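Local coordinates for putative Lipoprotein (Shewanella oneidensis, PDB 3U24) that is of unknown function but binds zinc and calcium ions and belongs to the DUF885 family of the peptidase MA clan, at residues 135-138 with 139-142; 241-244 with 245-249. All coordinates share one frame; numbering follows the deposited sequence.

Contact 1: 135-138 with 139-142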
loop_
_atom_site.group_PDB
_atom_site.type_symbol
_atom_site.label_atom_id
_atom_site.label_comp_id
_atom_site.label_asym_id
_atom_site.label_seq_id
_atom_site.Cartn_x
_atom_site.Cartn_y
_atom_site.Cartn_z
ATOM N N PHE A 135 16.197 10.876 17.037
ATOM C CA PHE A 135 17.499 11.358 16.626
ATOM C C PHE A 135 17.536 12.874 16.332
ATOM O O PHE A 135 18.627 13.471 16.337
ATOM C CB PHE A 135 18.025 10.552 15.415
ATOM C CG PHE A 135 17.114 10.614 14.234
ATOM C CD1 PHE A 135 17.121 11.734 13.401
ATOM C CD2 PHE A 135 16.172 9.619 14.020
ATOM C CE1 PHE A 135 16.235 11.834 12.339
ATOM C CE2 PHE A 135 15.285 9.721 12.963
ATOM C CZ PHE A 135 15.329 10.826 12.112
ATOM N N ALA A 136 16.387 13.506 16.071
ATOM C CA ALA A 136 16.387 14.947 15.731
ATOM C C ALA A 136 16.471 15.779 17.018
ATOM O O ALA A 136 15.974 15.371 18.066
ATOM C CB ALA A 136 15.158 15.297 14.902
ATOM N N PRO A 137 17.132 16.946 16.965
ATOM C CA PRO A 137 17.276 17.739 18.184
ATOM C C PRO A 137 15.943 17.967 18.917
ATOM O O PRO A 137 14.931 18.265 18.289
ATOM C CB PRO A 137 17.869 19.054 17.680
ATOM C CG PRO A 137 18.578 18.685 16.390
ATOM C CD PRO A 137 17.711 17.618 15.781
ATOM N N LEU A 138 15.942 17.776 20.229
ATOM C CA LEU A 138 14.670 17.720 20.958
ATOM C C LEU A 138 14.031 19.101 21.058
ATOM O O LEU A 138 12.850 19.278 20.768
ATOM C CB LEU A 138 14.850 17.070 22.323
ATOM C CG LEU A 138 13.671 17.078 23.302
ATOM C CD1 LEU A 138 12.548 16.179 22.808
ATOM C CD2 LEU A 138 14.184 16.680 24.715
ATOM N N ASP A 139 14.831 20.078 21.408
ATOM C CA ASP A 139 14.346 21.441 21.467
ATOM C C ASP A 139 13.769 21.889 20.106
ATOM O O ASP A 139 12.772 22.565 20.092
ATOM C CB ASP A 139 15.430 22.394 21.991
ATOM C CG ASP A 139 15.797 22.139 23.499
ATOM O OD1 ASP A 139 15.365 21.114 24.116
ATOM O OD2 ASP A 139 16.552 22.973 24.086
ATOM N N ASP A 140 14.347 21.493 18.980
ATOM C CA ASP A 140 13.754 21.847 17.690
ATOM C C ASP A 140 12.419 21.136 17.487
ATOM O O ASP A 140 11.447 21.754 17.067
ATOM C CB ASP A 140 14.647 21.491 16.491
ATOM C CG ASP A 140 15.998 22.215 16.501
ATOM O OD1 ASP A 140 16.254 23.030 17.417
ATOM O OD2 ASP A 140 16.831 21.930 15.592
ATOM N N ARG A 141 12.369 19.842 17.777
ATOM C CA ARG A 141 11.102 19.129 17.722
ATOM C C ARG A 141 10.020 19.772 18.606
ATOM O O ARG A 141 8.929 19.987 18.154
ATOM C CB ARG A 141 11.283 17.699 18.184
ATOM C CG ARG A 141 11.837 16.739 17.143
ATOM C CD ARG A 141 11.919 15.335 17.745
ATOM N NE ARG A 141 13.136 15.167 18.528
ATOM C CZ ARG A 141 13.299 14.313 19.536
ATOM N NH1 ARG A 141 12.307 13.570 19.954
ATOM N NH2 ARG A 141 14.453 14.238 20.145
ATOM N N LEU A 142 10.336 20.064 19.860
ATOM C CA LEU A 142 9.341 20.628 20.804
ATOM C C LEU A 142 8.884 22.031 20.406
ATOM O O LEU A 142 7.741 22.377 20.611
ATOM C CB LEU A 142 9.882 20.635 22.237
ATOM C CG LEU A 142 10.113 19.206 22.737
ATOM C CD1 LEU A 142 10.833 19.224 24.071
ATOM C CD2 LEU A 142 8.807 18.434 22.853
#

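Contact 2: 241-244 with 245-249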
loop_
_atom_site.group_PDB
_atom_site.type_symbol
_atom_site.label_atom_id
_atom_site.label_comp_id
_atom_site.label_asym_id
_atom_site.label_seq_id
_atom_site.Cartn_x
_atom_site.Cartn_y
_atom_site.Cartn_z
ATOM N N ILE A 241 -18.941 3.620 -3.011
ATOM C CA ILE A 241 -18.756 4.884 -3.744
ATOM C C ILE A 241 -19.445 4.886 -5.110
ATOM O O ILE A 241 -19.649 5.945 -5.679
ATOM C CB ILE A 241 -17.253 5.294 -3.822
ATOM C CG1 ILE A 241 -16.397 4.288 -4.613
ATOM C CG2 ILE A 241 -16.650 5.437 -2.409
ATOM C CD1 ILE A 241 -14.957 4.766 -4.876
ATOM N N GLY A 242 -19.826 3.720 -5.635
ATOM C CA GLY A 242 -20.555 3.632 -6.912
ATOM C C GLY A 242 -19.666 3.592 -8.153
ATOM O O GLY A 242 -18.456 3.941 -8.090
ATOM N N GLU A 243 -20.248 3.183 -9.278
ATOM C CA GLU A 243 -19.480 2.959 -10.497
ATOM C C GLU A 243 -18.695 4.185 -11.043
ATOM O O GLU A 243 -17.526 4.065 -11.401
ATOM C CB GLU A 243 -20.387 2.430 -11.603
ATOM C CG GLU A 243 -19.663 2.127 -12.923
ATOM C CD GLU A 243 -20.480 1.158 -13.813
ATOM O OE1 GLU A 243 -21.714 1.370 -13.952
ATOM O OE2 GLU A 243 -19.924 0.174 -14.356
ATOM N N GLU A 244 -19.348 5.334 -11.140
ATOM C CA GLU A 244 -18.723 6.490 -11.755
ATOM C C GLU A 244 -17.468 6.910 -10.974
ATOM O O GLU A 244 -16.412 7.113 -11.570
ATOM C CB GLU A 244 -19.679 7.677 -11.922
ATOM C CG GLU A 244 -19.038 8.815 -12.759
ATOM C CD GLU A 244 -19.980 9.931 -13.246
ATOM O OE1 GLU A 244 -20.935 10.312 -12.515
ATOM O OE2 GLU A 244 -19.739 10.468 -14.376
ATOM N N LEU A 245 -17.595 7.067 -9.662
ATOM C CA LEU A 245 -16.465 7.454 -8.820
ATOM C C LEU A 245 -15.383 6.365 -8.767
ATOM O O LEU A 245 -14.194 6.678 -8.700
ATOM C CB LEU A 245 -16.916 7.856 -7.421
ATOM C CG LEU A 245 -17.769 9.129 -7.326
ATOM C CD1 LEU A 245 -18.297 9.311 -5.898
ATOM C CD2 LEU A 245 -16.997 10.369 -7.772
ATOM N N TYR A 246 -15.806 5.105 -8.852
ATOM C CA TYR A 246 -14.890 3.995 -8.689
ATOM C C TYR A 246 -13.979 3.942 -9.897
ATOM O O TYR A 246 -12.765 3.901 -9.744
ATOM C CB TYR A 246 -15.627 2.678 -8.484
ATOM C CG TYR A 246 -14.727 1.542 -8.047
ATOM C CD1 TYR A 246 -14.057 0.784 -8.987
ATOM C CD2 TYR A 246 -14.574 1.221 -6.717
ATOM C CE1 TYR A 246 -13.239 -0.262 -8.637
ATOM C CE2 TYR A 246 -13.756 0.186 -6.330
ATOM C CZ TYR A 246 -13.084 -0.565 -7.319
ATOM O OH TYR A 246 -12.261 -1.622 -7.000
ATOM N N GLU A 247 -14.552 4.009 -11.085
ATOM C CA GLU A 247 -13.758 4.062 -12.299
ATOM C C GLU A 247 -12.807 5.261 -12.344
ATOM O O GLU A 247 -11.652 5.113 -12.762
ATOM C CB GLU A 247 -14.649 4.093 -13.522
ATOM C CG GLU A 247 -15.426 2.793 -13.780
ATOM C CD GLU A 247 -14.547 1.666 -14.318
ATOM O OE1 GLU A 247 -13.308 1.859 -14.501
ATOM O OE2 GLU A 247 -15.079 0.556 -14.534
ATOM N N GLN A 248 -13.270 6.444 -11.930
ATOM C CA GLN A 248 -12.405 7.619 -11.958
ATOM C C GLN A 248 -11.281 7.380 -10.941
ATOM O O GLN A 248 -10.103 7.621 -11.259
ATOM C CB GLN A 248 -13.161 8.956 -11.692
ATOM C CG GLN A 248 -14.122 9.393 -12.798
ATOM C CD GLN A 248 -15.181 10.513 -12.460
ATOM O OE1 GLN A 248 -15.523 10.789 -11.303
ATOM N NE2 GLN A 248 -15.734 11.113 -13.515
ATOM N N LYS A 249 -11.603 6.893 -9.735
ATOM C CA LYS A 249 -10.558 6.667 -8.721
ATOM C C LYS A 249 -9.540 5.614 -9.182
ATOM O O LYS A 249 -8.343 5.757 -8.960
ATOM C CB LYS A 249 -11.153 6.258 -7.370
ATOM C CG LYS A 249 -10.152 6.222 -6.206
ATOM C CD LYS A 249 -10.895 6.136 -4.853
ATOM C CE LYS A 249 -10.044 6.440 -3.619
ATOM N NZ LYS A 249 -8.927 5.507 -3.443
HETATM O O HOH W 1 -20.205 6.722 -8.320
HETATM O O HOH W 2 -17.423 -0.405 -13.600
#

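Contact 1: 135-138 with 139-142
R141 reaches back past the start of its helix and grips the carbonyl O of A136 with two nitrogens. R141 NH2 lies 2.8 Å from A136 O, nearly in line with the C=O bond. R141 NE donates to A136 O at 2.9 Å, but stands above the carbonyl plane. Both bonds are bent, with N-H...O angles near 135°, as expected when two nitrogens of one guanidinium share a single acceptor. The bend of the arginine chain at chi3 (-83°) turns the group back toward the loop. L138 CD1 lies over one face of the guanidinium, 3.8 Å from R141 CZ. L138 also meets the next helical turn, with its CG 3.6 Å from L142 CD1.

P137 is the N-cap residue of helix 138-148. Its carbonyl O takes the N-H of R141 at 3.1 Å, and L138 O takes that of L142 at 2.8 Å. D140 OD2 sits beside the proline ring, 3.7 Å from P137 CB.

Farther out, R141 NH1 bonds to I131 O, and D139 OD1 to G197 N. L142 packs on L189 of helix 187-195. One arginine thus ties A136 O in the loop and I131 O at the end of helix 124-131 to the start of helix 138-148. E133, a zinc ligand, lies between them, its side chain about 4 Å from that of A136. Gripping both carbonyls probably helps to set this loop.

Contact 2: 241-244 with 245-249
E247 OE2 is gripped by two donors: a water and the backbone N of K261. The water also donates to E243 OE2, and its oxygen lies 2.7 Å from E243 OE2 and from E247 OE2. It probably eases the repulsion between these carboxylates. The bend of E247 at chi2 (-74°) brings its carboxylate round to the water. E247 OE1 takes the backbone N of A260, so the group is held at the start of helix 260-289.

A second water donates to I241 O at 2.8 Å and accepts from L245 N at 3.0 Å. It therefore bridges the residue before the N-cap to the first turn of helix 243-254, where no direct bond joins the two. The side chain of L245 flanks this carbonyl, with L245 CD1 3.6 Å from I241 O.

G242, at the N-cap, has a positive phi (86°), and its backbone angles leave no room for a CB beside the carbonyl of I241. Regular helical bonding starts here: Y246 N donates to G242 O, E247 N almost straight to E243 O, and Q248 N to E244 O.

I241 CD1 reaches the root of the tyrosine, 3.9 Å from Y246 CA. The two side chains cross at about a right angle. E244 and Q248 run side by side in the same direction, their carboxylate and amide planes 25° apart. Their ends stay apart, with Q248 NE2 4.1 Å from E244 OE2. Q248 OE1 accepts from W106 NE1.

Helix 459-485 also packs here: Y246 OH bonds to D479 OD2, and I241 N to H483 ND1. L245 and K249 touch W106 of helix 88-111. The start of helix 243-254 is thus joined to three other helices.

Both contacts are helix starts in a largely helical single chain. Contact 1 comes first, where the loop after helix 124-131 enters helix 138-148. Contact 2 follows about a hundred residues later, where helix 243-254 begins. The long helix 200-234 is among those lying between them in sequence. Their centres are 43 Å apart and their nearest atoms about 29 Å, so they do not touch. Both lie in the DUF885 region. Contact 1 is farther from the centre of the chain. The two are therefore separate local elements of the fold: contact 1 beside the zinc of H50 and E133, contact 2 away from the known metal sites, where helices 88-111, 260-289 and 459-485 meet.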